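Local coordinates for protein thioredoxin peroxidase 2 (Plasmodium falciparum, PDB 2C0D) that probably reduces hydrogen peroxide and organic hydroperoxides as a thioredoxin-dependent, mitochondrial 2-Cys peroxiredoxin, at residues F53-Y64 against F86-S97. Residues are numbered along the deposited sequence; the frame is centred on the assembly and turned at random.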
loop_
_atom_site.group_PDB
_atom_site.type_symbol
_atom_site.label_atom_id
_atom_site.label_comp_id
_atom_site.label_asym_id
_atom_site.label_seq_id
_atom_site.Cartn_x
_atom_site.Cartn_y
_atom_site.Cartn_z
ATOM N N PHE B 53 -12.636 18.263 6.224
ATOM C CA PHE B 53 -11.846 18.448 5.007
ATOM C C PHE B 53 -12.654 18.129 3.740
ATOM O O PHE B 53 -12.214 18.410 2.623
ATOM C CB PHE B 53 -10.563 17.606 5.094
ATOM C CG PHE B 53 -9.693 17.974 6.274
ATOM C CD1 PHE B 53 -8.954 19.158 6.256
ATOM C CD2 PHE B 53 -9.642 17.165 7.411
ATOM C CE1 PHE B 53 -8.156 19.540 7.342
ATOM C CE2 PHE B 53 -8.819 17.530 8.523
ATOM C CZ PHE B 53 -8.077 18.731 8.478
ATOM N N ILE B 54 -13.842 17.573 3.919
ATOM C CA ILE B 54 -14.691 17.212 2.777
ATOM C C ILE B 54 -14.996 18.431 1.940
ATOM O O ILE B 54 -15.373 19.488 2.472
ATOM C CB ILE B 54 -16.035 16.567 3.216
ATOM C CG1 ILE B 54 -15.790 15.201 3.822
ATOM C CG2 ILE B 54 -17.044 16.486 2.025
ATOM C CD1 ILE B 54 -15.288 14.219 2.850
ATOM N N GLY B 55 -14.868 18.261 0.630
ATOM C CA GLY B 55 -15.091 19.318 -0.322
ATOM C C GLY B 55 -14.034 20.388 -0.249
ATOM O O GLY B 55 -14.130 21.395 -0.959
ATOM N N GLN B 56 -13.016 20.192 0.591
ATOM C CA GLN B 56 -11.969 21.195 0.762
ATOM C C GLN B 56 -10.567 20.738 0.369
ATOM O O GLN B 56 -9.859 21.434 -0.378
ATOM C CB GLN B 56 -11.928 21.664 2.222
ATOM C CG GLN B 56 -13.232 22.305 2.696
ATOM C CD GLN B 56 -13.595 23.519 1.874
ATOM O OE1 GLN B 56 -12.723 24.298 1.466
ATOM N NE2 GLN B 56 -14.893 23.689 1.611
ATOM N N LYS B 57 -10.159 19.583 0.911
ATOM C CA LYS B 57 -8.775 19.127 0.836
ATOM C C LYS B 57 -8.732 17.594 0.782
ATOM O O LYS B 57 -9.632 16.925 1.321
ATOM C CB LYS B 57 -8.014 19.519 2.115
ATOM C CG LYS B 57 -8.035 21.006 2.468
ATOM C CD LYS B 57 -7.133 21.251 3.632
ATOM C CE LYS B 57 -5.717 21.238 3.158
ATOM N NZ LYS B 57 -4.949 22.031 4.126
ATOM N N TYR B 58 -7.698 17.067 0.136
ATOM C CA TYR B 58 -7.313 15.654 0.282
ATOM C C TYR B 58 -6.688 15.505 1.659
ATOM O O TYR B 58 -6.229 16.506 2.235
ATOM C CB TYR B 58 -6.250 15.276 -0.747
ATOM C CG TYR B 58 -6.760 15.277 -2.167
ATOM C CD1 TYR B 58 -7.247 14.109 -2.747
ATOM C CD2 TYR B 58 -6.728 16.441 -2.930
ATOM C CE1 TYR B 58 -7.723 14.112 -4.065
ATOM C CE2 TYR B 58 -7.201 16.459 -4.262
ATOM C CZ TYR B 58 -7.696 15.291 -4.803
ATOM O OH TYR B 58 -8.148 15.296 -6.102
ATOM N N CYS B 59 -6.697 14.285 2.204
ATOM C CA CYS B 59 -5.959 14.008 3.447
ATOM C C CYS B 59 -4.987 12.873 3.230
ATOM O O CYS B 59 -5.288 11.933 2.476
ATOM C CB CYS B 59 -6.912 13.581 4.553
ATOM S SG CYS B 59 -7.990 14.929 5.064
ATOM N N CYS B 60 -3.840 12.942 3.891
ATOM C CA CYS B 60 -2.907 11.811 3.918
ATOM C C CYS B 60 -2.801 11.429 5.404
ATOM O O CYS B 60 -2.362 12.244 6.208
ATOM C CB CYS B 60 -1.546 12.215 3.338
ATOM S SG CYS B 60 -0.318 10.940 3.508
ATOM N N LEU B 61 -3.290 10.246 5.762
ATOM C CA LEU B 61 -3.200 9.783 7.148
ATOM C C LEU B 61 -1.933 8.953 7.288
ATOM O O LEU B 61 -1.784 7.923 6.595
ATOM C CB LEU B 61 -4.390 8.908 7.528
ATOM C CG LEU B 61 -5.765 9.498 7.239
ATOM C CD1 LEU B 61 -6.884 8.591 7.774
ATOM C CD2 LEU B 61 -5.885 10.960 7.786
ATOM N N LEU B 62 -1.047 9.339 8.193
ATOM C CA LEU B 62 0.212 8.655 8.367
ATOM C C LEU B 62 0.228 8.057 9.776
ATOM O O LEU B 62 0.443 8.792 10.757
ATOM C CB LEU B 62 1.359 9.675 8.191
ATOM C CG LEU B 62 2.809 9.199 8.269
ATOM C CD1 LEU B 62 3.213 8.412 7.029
ATOM C CD2 LEU B 62 3.730 10.418 8.438
ATOM N N PHE B 63 -0.001 6.748 9.886
ATOM C CA PHE B 63 -0.007 6.082 11.206
ATOM C C PHE B 63 1.396 5.583 11.555
ATOM O O PHE B 63 2.182 5.170 10.670
ATOM C CB PHE B 63 -0.910 4.846 11.163
ATOM C CG PHE B 63 -2.382 5.164 11.080
ATOM C CD1 PHE B 63 -3.161 5.212 12.252
ATOM C CD2 PHE B 63 -2.988 5.362 9.844
ATOM C CE1 PHE B 63 -4.527 5.468 12.182
ATOM C CE2 PHE B 63 -4.363 5.604 9.757
ATOM C CZ PHE B 63 -5.139 5.640 10.925
ATOM N N TYR B 64 1.728 5.599 12.844
ATOM C CA TYR B 64 3.076 5.105 13.243
ATOM C C TYR B 64 3.056 4.726 14.715
ATOM O O TYR B 64 2.148 5.171 15.464
ATOM C CB TYR B 64 4.171 6.164 12.980
ATOM C CG TYR B 64 3.813 7.470 13.634
ATOM C CD1 TYR B 64 4.097 7.716 15.006
ATOM C CD2 TYR B 64 3.119 8.445 12.905
ATOM C CE1 TYR B 64 3.695 8.910 15.615
ATOM C CE2 TYR B 64 2.710 9.636 13.510
ATOM C CZ TYR B 64 2.988 9.853 14.843
ATOM O OH TYR B 64 2.542 11.058 15.369
ATOM N N PHE B 86 3.090 18.790 -0.011
ATOM C CA PHE B 86 1.701 18.437 0.352
ATOM C C PHE B 86 0.774 19.636 0.246
ATOM O O PHE B 86 -0.307 19.525 -0.334
ATOM C CB PHE B 86 1.599 17.807 1.767
ATOM C CG PHE B 86 2.260 16.455 1.866
ATOM C CD1 PHE B 86 1.516 15.289 1.675
ATOM C CD2 PHE B 86 3.613 16.327 2.159
ATOM C CE1 PHE B 86 2.119 14.017 1.760
ATOM C CE2 PHE B 86 4.232 15.026 2.252
ATOM C CZ PHE B 86 3.462 13.870 2.035
ATOM N N GLU B 87 1.195 20.790 0.778
ATOM C CA GLU B 87 0.402 22.003 0.669
ATOM C C GLU B 87 0.101 22.402 -0.784
ATOM O O GLU B 87 -1.050 22.760 -1.112
ATOM C CB GLU B 87 1.095 23.141 1.416
ATOM C CG GLU B 87 1.090 22.912 2.933
ATOM C CD GLU B 87 1.587 24.123 3.695
ATOM O OE1 GLU B 87 1.406 25.254 3.188
ATOM O OE2 GLU B 87 2.139 23.932 4.806
ATOM N N ASN B 88 1.100 22.283 -1.653
ATOM C CA ASN B 88 0.940 22.641 -3.076
ATOM C C ASN B 88 -0.109 21.758 -3.755
ATOM O O ASN B 88 -0.770 22.184 -4.688
ATOM C CB ASN B 88 2.257 22.484 -3.833
ATOM C CG ASN B 88 3.309 23.525 -3.418
ATOM O OD1 ASN B 88 2.975 24.571 -2.855
ATOM N ND2 ASN B 88 4.579 23.205 -3.661
ATOM N N LYS B 89 -0.245 20.536 -3.257
ATOM C CA LYS B 89 -1.221 19.594 -3.793
ATOM C C LYS B 89 -2.583 19.601 -3.066
ATOM O O LYS B 89 -3.450 18.763 -3.363
ATOM C CB LYS B 89 -0.610 18.184 -3.799
ATOM C CG LYS B 89 0.656 18.103 -4.651
ATOM C CD LYS B 89 1.318 16.727 -4.541
ATOM C CE LYS B 89 2.797 16.767 -4.939
ATOM N NZ LYS B 89 2.999 17.115 -6.386
ATOM N N ASN B 90 -2.781 20.561 -2.144
ATOM C CA ASN B 90 -4.011 20.683 -1.392
ATOM C C ASN B 90 -4.270 19.409 -0.555
ATOM O O ASN B 90 -5.390 18.915 -0.516
ATOM C CB ASN B 90 -5.202 20.938 -2.322
ATOM C CG ASN B 90 -6.396 21.505 -1.585
ATOM O OD1 ASN B 90 -6.245 22.085 -0.496
ATOM N ND2 ASN B 90 -7.590 21.332 -2.159
ATOM N N VAL B 91 -3.220 18.905 0.090
ATOM C CA VAL B 91 -3.320 17.711 0.940
ATOM C C VAL B 91 -3.030 18.092 2.393
ATOM O O VAL B 91 -1.966 18.666 2.687
ATOM C CB VAL B 91 -2.300 16.603 0.517
ATOM C CG1 VAL B 91 -2.442 15.354 1.462
ATOM C CG2 VAL B 91 -2.511 16.219 -0.935
ATOM N N GLU B 92 -3.964 17.764 3.286
ATOM C CA GLU B 92 -3.712 17.870 4.730
ATOM C C GLU B 92 -2.979 16.604 5.217
ATOM O O GLU B 92 -3.547 15.493 5.123
ATOM C CB GLU B 92 -5.050 18.017 5.471
ATOM C CG GLU B 92 -4.867 18.286 7.000
ATOM C CD GLU B 92 -4.612 19.748 7.382
ATOM O OE1 GLU B 92 -4.802 20.655 6.523
ATOM O OE2 GLU B 92 -4.246 20.005 8.580
ATOM N N LEU B 93 -1.751 16.758 5.718
ATOM C CA LEU B 93 -1.009 15.613 6.293
ATOM C C LEU B 93 -1.357 15.477 7.777
ATOM O O LEU B 93 -1.201 16.447 8.561
ATOM C CB LEU B 93 0.498 15.821 6.132
ATOM C CG LEU B 93 1.387 14.691 6.670
ATOM C CD1 LEU B 93 1.086 13.342 5.949
ATOM C CD2 LEU B 93 2.888 15.098 6.516
ATOM N N LEU B 94 -1.816 14.293 8.182
ATOM C CA LEU B 94 -2.112 14.049 9.613
ATOM C C LEU B 94 -1.312 12.841 10.126
ATOM O O LEU B 94 -1.480 11.706 9.612
ATOM C CB LEU B 94 -3.599 13.780 9.816
ATOM C CG LEU B 94 -4.532 14.915 9.346
ATOM C CD1 LEU B 94 -5.976 14.478 9.450
ATOM C CD2 LEU B 94 -4.288 16.213 10.111
ATOM N N GLY B 95 -0.445 13.080 11.115
ATOM C CA GLY B 95 0.265 11.959 11.739
ATOM C C GLY B 95 -0.663 11.412 12.801
ATOM O O GLY B 95 -1.357 12.183 13.516
ATOM N N ILE B 96 -0.767 10.091 12.895
ATOM C CA ILE B 96 -1.669 9.509 13.898
ATOM C C ILE B 96 -0.955 8.400 14.699
ATOM O O ILE B 96 -0.371 7.504 14.100
ATOM C CB ILE B 96 -2.923 8.892 13.254
ATOM C CG1 ILE B 96 -3.658 9.921 12.378
ATOM C CG2 ILE B 96 -3.849 8.341 14.355
ATOM C CD1 ILE B 96 -4.742 9.340 11.482
ATOM N N SER B 97 -0.992 8.456 16.030
ATOM C CA SER B 97 -0.501 7.319 16.862
ATOM C C SER B 97 -1.442 7.167 18.057
ATOM O O SER B 97 -2.227 8.084 18.350
ATOM C CB SER B 97 0.950 7.482 17.338
ATOM O OG SER B 97 1.045 8.449 18.407
HETATM O O HOH W 1 -2.306 21.600 2.823
#
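Ile96 lies alongside Phe63 where two neighbouring strands, 58-63 and 91-97, run parallel in the central sheet of the thioredoxin-like fold of peroxiredoxins. The helical connection between them makes this a beta-alpha-beta crossover, a worked example of how unlike side chains interlock on the two faces of a sheet. On the face of Cys59, Leu61 and Phe63, the bumps belong to Ile96 and Leu94. Ile96 CD1 sits over the Phe63 ring in a CH-pi contact, 4.1 Å from the centroid, while its CG2 touches CE1. The same CD1 also touches Leu61 CB, filling the notch between the two residues. Back toward the start of the strands, Leu61 CD2 and Leu94 CD1 meet side by side at 3.9 Å. The face of Cys60 and Leu62 looks toward helices 73-81 and 172-188; here Val91 CG1 packs on Cys60 CB, and Leu93 CD1 approaches Cys60 SG to 3.7 Å. Gly95, having no side chain, leaves its CA at the edge of the Tyr64 ring. The Tyr64 side chain lies about 7 Å from that of Cys72, the predicted peroxidatic cysteine, and its ring carries Ile96 O over one face, offset toward the rim. Between these two faces, a ladder of backbone hydrogen bonds runs from Tyr58 to Tyr64. At the Tyr58 end, Phe53 meets the aliphatic part of Glu92, its CE1 3.5 Å from CG. The Glu92 chain, bent at chi2 (83°), brings the carboxylate back beside the ring, the planes 27° apart. Lys57 NZ forms a salt bridge with OE1, 2.8 Å away, and a water links NZ to Val91 O. Asn90, at positive phi, closes helix 83-88 in a Schellman motif, and its ND2 donates to a lone pair of Gln56 O at 2.9 Å.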